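Local atomic coordinates of exoribonuclease II, mitochondrial (Candida glabrata, PDB entry 6F3H), a protein that degrades RNA from the 3' end as the exoribonuclease of the mitochondrial degradosome, working with a helicase and probably using magnesium. Residues 622-625 with 631-634. The protein carries 1 engineered substitution. Residues are numbered along the deposited sequence; the frame is centred on the assembly and turned at random.
Sequences FFQE and VYRC. With nucleotides of chain C.
With CG anti to its own carbonyl carbon (chi1 -54°), Tyr-632 sends its ring from the strand to the end of helix 603-625, where the phenol oxygen meets Phe-623 and Gln-624. Gln-624 has its CG beside the backbone N (chi1 -70°), which places that methylene against the phenol oxygen. Tyr-632 OH lies 3.8 Å from Phe-623 CB and 3.9 Å from Gln-624 CG, so the phenol end rests on aliphatic carbon of two successive helix residues. These are packing contacts at van der Waals distance, and the buried surface is small, 119 Å². The amide plane of Gln-624 is steeply inclined to the tyrosine ring, and its NE2 is hydrogen-bonded back to Ala-620 O, one turn earlier in the helix. The Phe-623 side chain packs on Gln-711 and Leu-712 of helix 703-716, while on the strand backbone hydrogen bonds join Tyr-632 to Ser-679 and Cys-634 to Phe-677. Next to Tyr-632 in sequence, Arg-633 reaches the RNA instead: its NH1 makes a weak hydrogen bond, 3.0 Å long and bent to 122°, with OP2 of U4 of chain C. OP2 lies in the guanidinium plane at its edge, yet the N-H points well off it; NH2 has a weak hydrogen bond to Tyr-678 OH. Within the RNB domain, Tyr-632 sets the C-terminal end of helix 603-625 against the strand that follows it after a short connection, 632-634, which pairs antiparallel with 677-679 and whose Arg-633 contacts a phosphate of the bound RNA.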
ATOM      1  N   PHE A 622      -8.495 -19.869  14.720  1.00 44.63           N
ATOM      2  CA  PHE A 622      -7.523 -20.891  15.064  1.00 49.91           C
ATOM      3  C   PHE A 622      -6.338 -20.295  15.811  1.00 54.70           C
ATOM      4  O   PHE A 622      -5.945 -20.794  16.872  1.00 59.34           O
ATOM      5  CB  PHE A 622      -7.100 -21.566  13.769  1.00 52.79           C
ATOM      6  CG  PHE A 622      -6.250 -22.774  13.936  1.00 56.00           C
ATOM      7  CD1 PHE A 622      -6.811 -23.992  14.274  1.00 61.61           C
ATOM      8  CD2 PHE A 622      -4.901 -22.724  13.634  1.00 55.37           C
ATOM      9  CE1 PHE A 622      -6.025 -25.127  14.365  1.00 61.59           C
ATOM     10  CE2 PHE A 622      -4.109 -23.848  13.730  1.00 58.32           C
ATOM     11  CZ  PHE A 622      -4.669 -25.052  14.090  1.00 60.27           C
ATOM     12  N   PHE A 623      -5.790 -19.191  15.301  1.00 54.10           N
ATOM     13  CA  PHE A 623      -4.622 -18.589  15.934  1.00 49.10           C
ATOM     14  C   PHE A 623      -4.955 -18.094  17.330  1.00 48.24           C
ATOM     15  O   PHE A 623      -4.126 -18.168  18.246  1.00 51.69           O
ATOM     16  CB  PHE A 623      -4.095 -17.446  15.069  1.00 43.37           C
ATOM     17  CG  PHE A 623      -3.019 -17.859  14.125  1.00 41.03           C
ATOM     18  CD1 PHE A 623      -3.272 -18.778  13.140  1.00 40.44           C
ATOM     19  CD2 PHE A 623      -1.762 -17.316  14.211  1.00 47.83           C
ATOM     20  CE1 PHE A 623      -2.285 -19.164  12.267  1.00 43.79           C
ATOM     21  CE2 PHE A 623      -0.766 -17.698  13.328  1.00 51.96           C
ATOM     22  CZ  PHE A 623      -1.032 -18.624  12.354  1.00 46.18           C
ATOM     23  N   GLN A 624      -6.160 -17.571  17.506  1.00 44.52           N
ATOM     24  CA  GLN A 624      -6.547 -17.041  18.800  1.00 53.55           C
ATOM     25  C   GLN A 624      -6.756 -18.161  19.814  1.00 62.82           C
ATOM     26  O   GLN A 624      -6.240 -18.099  20.939  1.00 64.99           O
ATOM     27  CB  GLN A 624      -7.813 -16.223  18.636  1.00 52.72           C
ATOM     28  CG  GLN A 624      -7.614 -14.935  17.887  1.00 50.35           C
ATOM     29  CD  GLN A 624      -8.934 -14.243  17.614  1.00 54.06           C
ATOM     30  OE1 GLN A 624      -9.337 -13.344  18.355  1.00 58.14           O
ATOM     31  NE2 GLN A 624      -9.628 -14.670  16.560  1.00 52.76           N
ATOM     32  N   GLU A 625      -7.520 -19.195  19.428  1.00 65.79           N
ATOM     33  CA  GLU A 625      -7.825 -20.287  20.348  1.00 61.27           C
ATOM     34  C   GLU A 625      -6.553 -20.974  20.790  1.00 61.86           C
ATOM     35  O   GLU A 625      -6.387 -21.278  21.975  1.00 75.13           O
ATOM     36  CB  GLU A 625      -8.773 -21.299  19.702  1.00 57.02           C
ATOM     37  N   VAL A 631      -0.313 -12.188  12.099  1.00 53.96           N
ATOM     38  CA  VAL A 631      -0.509 -10.891  11.472  1.00 41.88           C
ATOM     39  C   VAL A 631      -1.936 -10.819  10.964  1.00 45.13           C
ATOM     40  O   VAL A 631      -2.276 -11.450   9.963  1.00 55.59           O
ATOM     41  CB  VAL A 631       0.463 -10.685  10.315  1.00 37.82           C
ATOM     42  CG1 VAL A 631       0.318  -9.281   9.793  1.00 41.75           C
ATOM     43  CG2 VAL A 631       1.867 -11.008  10.762  1.00 37.75           C
ATOM     44  N   TYR A 632      -2.746  -9.995  11.592  1.00 40.25           N
ATOM     45  CA  TYR A 632      -4.137  -9.878  11.203  1.00 41.70           C
ATOM     46  C   TYR A 632      -4.292  -8.707  10.259  1.00 42.15           C
ATOM     47  O   TYR A 632      -3.389  -7.893  10.104  1.00 43.73           O
ATOM     48  CB  TYR A 632      -5.039  -9.700  12.429  1.00 43.76           C
ATOM     49  CG  TYR A 632      -4.855 -10.785  13.464  1.00 47.37           C
ATOM     50  CD1 TYR A 632      -3.691 -10.865  14.219  1.00 51.37           C
ATOM     51  CD2 TYR A 632      -5.837 -11.754  13.667  1.00 49.27           C
ATOM     52  CE1 TYR A 632      -3.508 -11.870  15.155  1.00 60.10           C
ATOM     53  CE2 TYR A 632      -5.662 -12.775  14.603  1.00 51.11           C
ATOM     54  CZ  TYR A 632      -4.493 -12.827  15.352  1.00 62.12           C
ATOM     55  OH  TYR A 632      -4.274 -13.819  16.306  1.00 67.63           O
ATOM     56  N   ARG A 633      -5.453  -8.628   9.622  1.00 38.34           N
ATOM     57  CA  ARG A 633      -5.805  -7.499   8.789  1.00 38.45           C
ATOM     58  C   ARG A 633      -7.114  -6.968   9.342  1.00 44.52           C
ATOM     59  O   ARG A 633      -8.097  -7.709   9.422  1.00 44.31           O
ATOM     60  CB  ARG A 633      -5.960  -7.905   7.326  1.00 38.63           C
ATOM     61  CG  ARG A 633      -6.765  -6.881   6.539  1.00 58.68           C
ATOM     62  CD  ARG A 633      -6.836  -7.177   5.062  1.00 62.94           C
ATOM     63  NE  ARG A 633      -5.623  -7.813   4.585  1.00 68.56           N
ATOM     64  CZ  ARG A 633      -5.518  -8.381   3.393  1.00 67.87           C
ATOM     65  NH1 ARG A 633      -6.574  -8.388   2.578  1.00 57.31           N
ATOM     66  NH2 ARG A 633      -4.368  -8.956   3.032  1.00 70.57           N
ATOM     67  N   CYS A 634      -7.135  -5.686   9.702  1.00 44.92           N
ATOM     68  CA  CYS A 634      -8.207  -5.107  10.495  1.00 42.26           C
ATOM     69  C   CYS A 634      -8.774  -3.910   9.772  1.00 40.09           C
ATOM     70  O   CYS A 634      -8.185  -3.400   8.823  1.00 40.19           O
ATOM     71  CB  CYS A 634      -7.736  -4.695  11.893  1.00 40.46           C
ATOM     72  SG  CYS A 634      -6.537  -5.828  12.586  1.00 49.40           S
TER
ATOM     73  P     U C   4      -9.099  -9.957   0.619  1.00 52.31           P
ATOM     74  OP1   U C   4      -8.535 -10.894   1.610  1.00 48.15           O
ATOM     75  OP2   U C   4      -8.296  -8.819   0.137  1.00 60.01           O
ATOM     76  O5'   U C   4      -9.436 -10.830  -0.637  1.00 51.72           O
ATOM     77  C5'   U C   4     -10.418 -11.829  -0.534  1.00 42.92           C
ATOM     78  C4'   U C   4     -10.590 -12.460  -1.861  1.00 45.36           C
ATOM     79  O4'   U C   4     -11.275 -11.534  -2.739  1.00 52.12           O
ATOM     80  C3'   U C   4      -9.294 -12.734  -2.583  1.00 43.47           C
ATOM     81  O3'   U C   4      -8.607 -13.869  -2.104  1.00 40.88           O
ATOM     82  C2'   U C   4      -9.749 -12.813  -4.028  1.00 48.79           C
ATOM     83  O2'   U C   4     -10.390 -14.050  -4.289  1.00 53.62           O
ATOM     84  C1'   U C   4     -10.804 -11.704  -4.061  1.00 51.26           C
ATOM     85  N1    U C   4     -10.228 -10.426  -4.539  1.00 54.20           N
ATOM     86  C2    U C   4     -10.268 -10.225  -5.903  1.00 55.65           C
ATOM     87  O2    U C   4     -10.764 -11.023  -6.674  1.00 58.96           O
ATOM     88  N3    U C   4      -9.723  -9.051  -6.335  1.00 53.78           N
ATOM     89  C4    U C   4      -9.145  -8.086  -5.544  1.00 57.32           C
ATOM     90  O4    U C   4      -8.699  -7.077  -6.099  1.00 63.53           O
ATOM     91  C5    U C   4      -9.129  -8.365  -4.135  1.00 51.29           C
ATOM     92  C6    U C   4      -9.658  -9.500  -3.689  1.00 52.07           C
TER